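Local structure of DNA polymerase III subunit beta (Helicobacter pylori 26695, 4S3I) at residues I280-E292 against S305-H319. The protein acts as the sliding clamp of DNA replication, tethering DNA polymerases and other proteins to DNA and so making them processive. Residues are numbered along the deposited sequence; the frame is centred on the assembly and turned at random.
Sequences IKLTLEKNNALFE and SVEIEKGLDIEKAFH
L284 and F318 grip each other by two backbone hydrogen bonds, L284 N to F318 O (2.7 Å) and F318 N to L284 O, and A289 and V306 do the same along the other strand of the hairpin 279-284/288-293. This is a four-stranded antiparallel sheet in the C-terminal domain of a beta sliding clamp, and it illustrates how a long connection between the two outer strands can be tied to the hairpin it rounds: 305-319 leaves one outer strand, passes the turn and returns as the other. Around the bend the exchange becomes one-sided. L312 N meets a lone pair of K286 O at 2.8 Å, whereas I308 N comes to N287 O from above the carbonyl plane, 70° out of it. The amide of N287 adds a side-chain bond: with CG anti to its own carbonyl carbon (chi1 -66°), ND2 reaches I308 O at 2.8 Å, the acceptor close to the amide plane. Its other end, OD1, takes K286 NZ at 2.7 Å; these are two bonds, one at each end, that together should hold the amide's rotation. At the opposite end of the contact, T283 and H319 lie side by side; T283 OG1 hydrogen-bonds H319 ND1 at the imidazole edge (3.1 Å), while T283 CG2 packs near H319 CE1. On the face that carries L284 and A289, apolar side chains gather. I308 CD1 lies against the N288-A289 backbone, 4.0 Å from A289 CB, L312 CD1 meets L284 CD2 with the two side chains roughly perpendicular, and I314 CD1 touches L284 CB. F259 of strand 257-262 packs against L284, L312 and I314, joining this cluster to the neighbouring sheet. Farther out, S305 also packs on K104 of the second subunit, and S305 CB lies 3.5 Å from L290 CD1.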
loop_
_atom_site.group_PDB
_atom_site.type_symbol
_atom_site.label_atom_id
_atom_site.label_comp_id
_atom_site.label_asym_id
_atom_site.label_seq_id
_atom_site.Cartn_x
_atom_site.Cartn_y
_atom_site.Cartn_z
ATOM N N ILE A 280 28.329 5.721 -1.042
ATOM C CA ILE A 280 28.713 6.318 -2.307
ATOM C C ILE A 280 29.984 7.141 -2.136
ATOM O O ILE A 280 30.134 7.866 -1.150
ATOM C CB ILE A 280 27.569 7.231 -2.819
ATOM C CG1 ILE A 280 26.426 6.385 -3.392
ATOM C CG2 ILE A 280 28.064 8.219 -3.873
ATOM C CD1 ILE A 280 25.172 7.201 -3.693
ATOM N N LYS A 281 30.903 7.022 -3.086
ATOM C CA LYS A 281 32.052 7.918 -3.134
ATOM C C LYS A 281 31.734 9.140 -3.998
ATOM O O LYS A 281 31.508 9.016 -5.217
ATOM C CB LYS A 281 33.270 7.184 -3.693
ATOM C CG LYS A 281 34.521 8.039 -3.820
ATOM C CD LYS A 281 35.664 7.189 -4.374
ATOM C CE LYS A 281 36.900 8.021 -4.656
ATOM N NZ LYS A 281 37.978 7.176 -5.259
ATOM N N LEU A 282 31.696 10.310 -3.366
ATOM C CA LEU A 282 31.451 11.575 -4.059
ATOM C C LEU A 282 32.781 12.259 -4.374
ATOM O O LEU A 282 33.614 12.454 -3.486
ATOM C CB LEU A 282 30.610 12.505 -3.179
ATOM C CG LEU A 282 30.483 13.964 -3.633
ATOM C CD1 LEU A 282 29.697 14.035 -4.940
ATOM C CD2 LEU A 282 29.826 14.856 -2.558
ATOM N N THR A 283 32.984 12.624 -5.632
ATOM C CA THR A 283 34.207 13.324 -6.000
ATOM C C THR A 283 33.864 14.685 -6.551
ATOM O O THR A 283 33.209 14.791 -7.587
ATOM C CB THR A 283 35.016 12.576 -7.063
ATOM O OG1 THR A 283 35.395 11.278 -6.578
ATOM C CG2 THR A 283 36.270 13.382 -7.416
ATOM N N LEU A 284 34.310 15.730 -5.862
ATOM C CA LEU A 284 34.062 17.091 -6.324
ATOM C C LEU A 284 35.287 17.659 -7.046
ATOM O O LEU A 284 36.406 17.611 -6.521
ATOM C CB LEU A 284 33.664 17.984 -5.155
ATOM C CG LEU A 284 32.299 17.640 -4.570
ATOM C CD1 LEU A 284 32.032 18.481 -3.348
ATOM C CD2 LEU A 284 31.224 17.879 -5.620
ATOM N N GLU A 285 35.062 18.167 -8.256
ATOM C CA GLU A 285 36.086 18.865 -9.031
ATOM C C GLU A 285 35.552 20.237 -9.341
ATOM O O GLU A 285 34.414 20.553 -8.976
ATOM C CB GLU A 285 36.393 18.128 -10.338
ATOM C CG GLU A 285 37.357 16.971 -10.187
ATOM C CD GLU A 285 37.444 16.109 -11.448
ATOM O OE1 GLU A 285 36.790 16.453 -12.463
ATOM O OE2 GLU A 285 38.160 15.084 -11.413
ATOM N N LYS A 286 36.343 21.049 -10.040
ATOM C CA LYS A 286 35.943 22.435 -10.249
ATOM C C LYS A 286 34.626 22.564 -11.008
ATOM O O LYS A 286 33.767 23.372 -10.647
ATOM C CB LYS A 286 37.041 23.248 -10.937
ATOM C CG LYS A 286 36.649 24.712 -11.100
ATOM C CD LYS A 286 37.763 25.566 -11.679
ATOM C CE LYS A 286 37.191 26.846 -12.268
ATOM N NZ LYS A 286 36.140 26.548 -13.287
ATOM N N ASN A 287 34.448 21.753 -12.044
ATOM C CA ASN A 287 33.222 21.835 -12.831
ATOM C C ASN A 287 32.531 20.493 -12.997
ATOM O O ASN A 287 31.801 20.289 -13.963
ATOM C CB ASN A 287 33.489 22.443 -14.213
ATOM C CG ASN A 287 33.913 23.888 -14.135
ATOM O OD1 ASN A 287 35.108 24.187 -14.179
ATOM N ND2 ASN A 287 32.937 24.801 -14.007
ATOM N N ASN A 288 32.748 19.586 -12.051
ATOM C CA ASN A 288 32.136 18.263 -12.128
ATOM C C ASN A 288 31.903 17.626 -10.763
ATOM O O ASN A 288 32.684 17.816 -9.827
ATOM C CB ASN A 288 32.997 17.323 -12.991
ATOM C CG ASN A 288 32.564 17.305 -14.448
ATOM O OD1 ASN A 288 33.036 18.104 -15.268
ATOM N ND2 ASN A 288 31.657 16.392 -14.777
ATOM N N ALA A 289 30.820 16.867 -10.654
ATOM C CA ALA A 289 30.566 16.074 -9.452
ATOM C C ALA A 289 30.463 14.648 -9.919
ATOM O O ALA A 289 29.656 14.357 -10.805
ATOM C CB ALA A 289 29.261 16.505 -8.781
ATOM N N LEU A 290 31.283 13.766 -9.350
ATOM C CA LEU A 290 31.317 12.377 -9.776
ATOM C C LEU A 290 30.720 11.527 -8.659
ATOM O O LEU A 290 31.007 11.762 -7.489
ATOM C CB LEU A 290 32.759 11.912 -10.022
ATOM C CG LEU A 290 33.747 12.605 -10.974
ATOM C CD1 LEU A 290 33.242 12.607 -12.412
ATOM C CD2 LEU A 290 34.165 14.031 -10.529
ATOM N N PHE A 291 29.940 10.515 -9.017
ATOM C CA PHE A 291 29.346 9.640 -8.011
ATOM C C PHE A 291 29.667 8.194 -8.351
ATOM O O PHE A 291 29.425 7.761 -9.471
ATOM C CB PHE A 291 27.822 9.809 -7.980
ATOM C CG PHE A 291 27.351 11.232 -7.782
ATOM C CD1 PHE A 291 26.827 11.641 -6.558
ATOM C CD2 PHE A 291 27.388 12.146 -8.831
ATOM C CE1 PHE A 291 26.367 12.950 -6.372
ATOM C CE2 PHE A 291 26.934 13.455 -8.663
ATOM C CZ PHE A 291 26.417 13.861 -7.433
ATOM N N GLU A 292 30.200 7.444 -7.384
ATOM C CA GLU A 292 30.532 6.034 -7.599
ATOM C C GLU A 292 30.030 5.176 -6.450
ATOM O O GLU A 292 30.183 5.544 -5.288
ATOM C CB GLU A 292 32.054 5.837 -7.721
ATOM C CG GLU A 292 32.681 6.398 -8.993
ATOM C CD GLU A 292 34.205 6.351 -8.988
ATOM O OE1 GLU A 292 34.823 7.087 -8.186
ATOM O OE2 GLU A 292 34.779 5.583 -9.793
ATOM N N SER A 305 28.020 11.212 -13.354
ATOM C CA SER A 305 28.543 12.523 -13.044
ATOM C C SER A 305 27.596 13.609 -13.515
ATOM O O SER A 305 26.707 13.389 -14.345
ATOM C CB SER A 305 29.943 12.728 -13.634
ATOM O OG SER A 305 29.912 12.747 -15.050
ATOM N N VAL A 306 27.817 14.790 -12.966
ATOM C CA VAL A 306 27.014 15.947 -13.258
ATOM C C VAL A 306 27.966 17.134 -13.489
ATOM O O VAL A 306 28.923 17.330 -12.736
ATOM C CB VAL A 306 26.046 16.181 -12.079
ATOM C CG1 VAL A 306 25.912 17.656 -11.748
ATOM C CG2 VAL A 306 24.699 15.530 -12.368
ATOM N N GLU A 307 27.721 17.901 -14.545
ATOM C CA GLU A 307 28.521 19.089 -14.801
ATOM C C GLU A 307 28.154 20.164 -13.780
ATOM O O GLU A 307 26.972 20.353 -13.468
ATOM C CB GLU A 307 28.236 19.609 -16.206
ATOM C CG GLU A 307 29.028 20.844 -16.596
ATOM C CD GLU A 307 28.773 21.265 -18.040
ATOM O OE1 GLU A 307 28.140 20.487 -18.796
ATOM O OE2 GLU A 307 29.209 22.377 -18.414
ATOM N N ILE A 308 29.153 20.867 -13.260
ATOM C CA ILE A 308 28.911 22.027 -12.399
ATOM C C ILE A 308 29.303 23.313 -13.141
ATOM O O ILE A 308 30.495 23.606 -13.306
ATOM C CB ILE A 308 29.712 21.914 -11.100
ATOM C CG1 ILE A 308 29.397 20.587 -10.411
ATOM C CG2 ILE A 308 29.407 23.093 -10.160
ATOM C CD1 ILE A 308 30.206 20.344 -9.164
ATOM N N GLU A 309 28.308 24.067 -13.600
ATOM C CA GLU A 309 28.582 25.225 -14.446
ATOM C C GLU A 309 29.280 26.355 -13.701
ATOM O O GLU A 309 30.195 26.978 -14.235
ATOM C CB GLU A 309 27.301 25.745 -15.092
ATOM C CG GLU A 309 26.773 24.873 -16.209
ATOM C CD GLU A 309 25.748 25.590 -17.053
ATOM O OE1 GLU A 309 26.145 26.185 -18.080
ATOM O OE2 GLU A 309 24.550 25.567 -16.684
ATOM N N LYS A 310 28.833 26.631 -12.478
ATOM C CA LYS A 310 29.457 27.678 -11.657
ATOM C C LYS A 310 30.576 27.066 -10.826
ATOM O O LYS A 310 30.333 26.510 -9.748
ATOM C CB LYS A 310 28.431 28.353 -10.752
ATOM C CG LYS A 310 28.919 29.628 -10.058
ATOM C CD LYS A 310 27.735 30.407 -9.498
ATOM C CE LYS A 310 28.141 31.794 -9.015
ATOM N NZ LYS A 310 29.209 31.735 -7.976
ATOM N N GLY A 311 31.803 27.185 -11.334
ATOM C CA GLY A 311 32.964 26.490 -10.795
ATOM C C GLY A 311 33.115 26.516 -9.290
ATOM O O GLY A 311 32.940 27.555 -8.651
ATOM N N LEU A 312 33.438 25.359 -8.718
ATOM C CA LEU A 312 33.676 25.271 -7.288
ATOM C C LEU A 312 35.089 25.782 -6.962
ATOM O O LEU A 312 36.015 25.598 -7.757
ATOM C CB LEU A 312 33.515 23.822 -6.824
ATOM C CG LEU A 312 32.171 23.148 -7.117
ATOM C CD1 LEU A 312 32.137 21.750 -6.495
ATOM C CD2 LEU A 312 31.000 24.001 -6.608
ATOM N N ASP A 313 35.258 26.417 -5.805
ATOM C CA ASP A 313 36.598 26.815 -5.358
ATOM C C ASP A 313 37.395 25.579 -4.929
ATOM O O ASP A 313 37.540 25.287 -3.740
ATOM C CB ASP A 313 36.527 27.848 -4.228
ATOM C CG ASP A 313 37.907 28.294 -3.750
ATOM O OD1 ASP A 313 38.046 28.606 -2.543
ATOM O OD2 ASP A 313 38.847 28.331 -4.578
ATOM N N ILE A 314 37.911 24.866 -5.924
ATOM C CA ILE A 314 38.588 23.586 -5.739
ATOM C C ILE A 314 39.801 23.554 -6.672
ATOM O O ILE A 314 39.656 23.705 -7.888
ATOM C CB ILE A 314 37.637 22.413 -6.094
ATOM C CG1 ILE A 314 36.603 22.207 -4.986
ATOM C CG2 ILE A 314 38.416 21.128 -6.368
ATOM C CD1 ILE A 314 36.547 20.791 -4.436
ATOM N N GLU A 315 40.991 23.375 -6.111
ATOM C CA GLU A 315 42.200 23.374 -6.927
ATOM C C GLU A 315 42.666 21.952 -7.205
ATOM O O GLU A 315 43.664 21.736 -7.891
ATOM C CB GLU A 315 43.312 24.194 -6.264
ATOM C CG GLU A 315 43.746 25.414 -7.074
ATOM C CD GLU A 315 44.302 25.049 -8.447
ATOM O OE1 GLU A 315 43.568 25.199 -9.449
ATOM O OE2 GLU A 315 45.476 24.618 -8.522
ATOM N N LYS A 316 41.925 20.989 -6.669
ATOM C CA LYS A 316 42.231 19.571 -6.818
ATOM C C LYS A 316 41.068 18.777 -6.234
ATOM O O LYS A 316 40.485 19.182 -5.227
ATOM C CB LYS A 316 43.521 19.217 -6.077
ATOM C CG LYS A 316 43.478 19.538 -4.588
ATOM C CD LYS A 316 44.798 19.222 -3.903
ATOM C CE LYS A 316 44.715 19.447 -2.398
ATOM N NZ LYS A 316 43.917 18.394 -1.713
ATOM N N ALA A 317 40.744 17.648 -6.859
ATOM C CA ALA A 317 39.558 16.858 -6.505
ATOM C C ALA A 317 39.366 16.614 -4.997
ATOM O O ALA A 317 40.309 16.266 -4.285
ATOM C CB ALA A 317 39.551 15.536 -7.273
ATOM N N PHE A 318 38.138 16.822 -4.525
ATOM C CA PHE A 318 37.780 16.539 -3.138
ATOM C C PHE A 318 36.977 15.235 -3.118
ATOM O O PHE A 318 35.980 15.101 -3.835
ATOM C CB PHE A 318 36.967 17.704 -2.566
ATOM C CG PHE A 318 36.560 17.529 -1.119
ATOM C CD1 PHE A 318 37.470 17.754 -0.089
ATOM C CD2 PHE A 318 35.254 17.179 -0.793
ATOM C CE1 PHE A 318 37.094 17.606 1.248
ATOM C CE2 PHE A 318 34.865 17.027 0.544
ATOM C CZ PHE A 318 35.787 17.240 1.563
ATOM N N HIS A 319 37.420 14.270 -2.319
ATOM C CA HIS A 319 36.743 12.980 -2.243
ATOM C C HIS A 319 36.030 12.815 -0.905
ATOM O O HIS A 319 36.631 13.031 0.153
ATOM C CB HIS A 319 37.741 11.842 -2.438
ATOM C CG HIS A 319 38.522 11.933 -3.713
ATOM N ND1 HIS A 319 38.013 11.524 -4.931
ATOM C CD2 HIS A 319 39.775 12.378 -3.961
ATOM C CE1 HIS A 319 38.921 11.719 -5.870
ATOM N NE2 HIS A 319 39.998 12.236 -5.310
#